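Local atomic coordinates of VgrG protein (Vibrio cholerae, PDB entry 4DTH), a protein that probably cross-links G-actin as a toxin, through an actin cross-linking domain that binds ATP and magnesium ions. Residues A[103-106]-A[107-111]. Sequence-based numbering, arbitrary orientation.
Sequences AVET and RKQAM
Arg107 folds back along the helix onto the carbonyl of Ala103, one turn earlier. Its CB lies 3.7 Å from Ala103 O, and CG and CD keep to the same oxygen, CD at 3.3 Å. With CG beside the backbone N and anti to the carbonyl carbon (chi1 -79°), the chain runs toward the start of the helix. Beyond it NE takes another direction, donating to Tyr94 O on strand 85-97, while NH1 closes on Ala103 O at 3.1 Å and brushes Ala103 CB. That oxygen therefore has two donors. The backbone N of Arg107 makes the ordinary helical bond, and NH1 comes from the opposite face of the carbonyl plane, 45° above it and so not on a lone pair, although the oxygen lies near the guanidinium plane. NH2 is hydrogen-bonded as well, so all three nitrogens are engaged and the rotation of the guanidinium is restrained. Arginine suits the place because several N-H groups can serve separate carbonyls, and the small methyl of Ala103 lets the group lie close.

Lys108 answers Glu105 on another side of the helix. The lysine chain passes Val104 CG1 and bends at chi3 (63°), which brings NZ into a salt bridge with Glu105 OE1, 3.2 Å away on the syn side of the carboxylate; the bond to OE2 is weak. NZ also donates to Ser361 O on a loop, with Lys365 close by, a like charge the carboxylate probably offsets. Thr106 OG1 turns back to Ala102 O, a common way for threonine to satisfy its hydroxyl within a helix.

Backbone bonds from residue i+4 to i, such as Ala110 N to Thr106 O, 2.8 Å, define an alpha-helix, whose surface the i to i+3 salt bridge spans. Here it is the beginning of helix 101-124, packed against strands 56-68, 85-97 and 140-144 of the actin cross-linking domain, with the Arg107 side chain about 7 Å from bound ATP.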
loop_
_atom_site.group_PDB
_atom_site.type_symbol
_atom_site.label_atom_id
_atom_site.label_comp_id
_atom_site.label_asym_id
_atom_site.label_seq_id
_atom_site.Cartn_x
_atom_site.Cartn_y
_atom_site.Cartn_z
ATOM N N ALA A 103 -9.709 17.940 0.493
ATOM C CA ALA A 103 -8.396 17.286 0.398
ATOM C C ALA A 103 -8.398 16.180 -0.661
ATOM O O ALA A 103 -7.440 16.065 -1.422
ATOM C CB ALA A 103 -7.978 16.730 1.752
ATOM N N VAL A 104 -9.484 15.397 -0.734
ATOM C CA VAL A 104 -9.633 14.309 -1.715
ATOM C C VAL A 104 -9.675 14.908 -3.128
ATOM O O VAL A 104 -8.985 14.435 -4.039
ATOM C CB VAL A 104 -10.899 13.451 -1.412
ATOM C CG1 VAL A 104 -11.212 12.485 -2.561
ATOM C CG2 VAL A 104 -10.749 12.692 -0.096
ATOM N N GLU A 105 -10.475 15.964 -3.291
ATOM C CA GLU A 105 -10.644 16.634 -4.571
ATOM C C GLU A 105 -9.378 17.317 -5.047
ATOM O O GLU A 105 -9.049 17.205 -6.228
ATOM C CB GLU A 105 -11.839 17.598 -4.520
ATOM C CG GLU A 105 -12.673 17.598 -5.790
ATOM C CD GLU A 105 -13.035 16.255 -6.406
ATOM O OE1 GLU A 105 -13.461 15.334 -5.669
ATOM O OE2 GLU A 105 -12.893 16.135 -7.644
ATOM N N THR A 106 -8.656 18.003 -4.142
ATOM C CA THR A 106 -7.403 18.686 -4.501
ATOM C C THR A 106 -6.358 17.679 -5.001
ATOM O O THR A 106 -5.675 17.970 -5.983
ATOM C CB THR A 106 -6.890 19.574 -3.363
ATOM O OG1 THR A 106 -7.957 20.418 -2.921
ATOM C CG2 THR A 106 -5.712 20.441 -3.786
ATOM N N ARG A 107 -6.277 16.483 -4.376
ATOM C CA ARG A 107 -5.337 15.444 -4.820
ATOM C C ARG A 107 -5.659 14.980 -6.242
ATOM O O ARG A 107 -4.751 14.902 -7.064
ATOM C CB ARG A 107 -5.327 14.250 -3.853
ATOM C CG ARG A 107 -4.505 14.508 -2.601
ATOM C CD ARG A 107 -5.098 13.790 -1.382
ATOM N NE ARG A 107 -4.223 13.960 -0.220
ATOM C CZ ARG A 107 -4.109 15.074 0.496
ATOM N NH1 ARG A 107 -4.869 16.130 0.221
ATOM N NH2 ARG A 107 -3.241 15.140 1.495
ATOM N N LYS A 108 -6.947 14.719 -6.539
ATOM C CA LYS A 108 -7.392 14.284 -7.869
ATOM C C LYS A 108 -7.073 15.346 -8.914
ATOM O O LYS A 108 -6.513 15.030 -9.963
ATOM C CB LYS A 108 -8.897 13.995 -7.857
ATOM C CG LYS A 108 -9.277 12.717 -7.081
ATOM C CD LYS A 108 -10.765 12.725 -6.683
ATOM C CE LYS A 108 -11.692 12.728 -7.888
ATOM N NZ LYS A 108 -13.123 12.711 -7.482
ATOM N N GLN A 109 -7.419 16.614 -8.610
ATOM C CA GLN A 109 -7.182 17.738 -9.517
ATOM C C GLN A 109 -5.692 17.971 -9.776
ATOM O O GLN A 109 -5.297 18.207 -10.932
ATOM C CB GLN A 109 -7.889 19.003 -9.001
ATOM C CG GLN A 109 -9.407 18.902 -9.181
ATOM C CD GLN A 109 -10.162 19.987 -8.459
ATOM O OE1 GLN A 109 -10.354 19.942 -7.240
ATOM N NE2 GLN A 109 -10.670 20.949 -9.207
ATOM N N ALA A 110 -4.858 17.878 -8.709
ATOM C CA ALA A 110 -3.404 18.063 -8.831
ATOM C C ALA A 110 -2.778 16.959 -9.685
ATOM O O ALA A 110 -1.878 17.234 -10.475
ATOM C CB ALA A 110 -2.760 18.097 -7.456
ATOM N N MET A 111 -3.275 15.714 -9.551
ATOM C CA MET A 111 -2.772 14.601 -10.364
ATOM C C MET A 111 -3.144 14.779 -11.825
ATOM O O MET A 111 -2.295 14.561 -12.695
ATOM C CB MET A 111 -3.290 13.269 -9.833
ATOM C CG MET A 111 -2.584 12.844 -8.567
ATOM S SD MET A 111 -3.028 11.168 -8.107
ATOM C CE MET A 111 -2.058 10.994 -6.592
#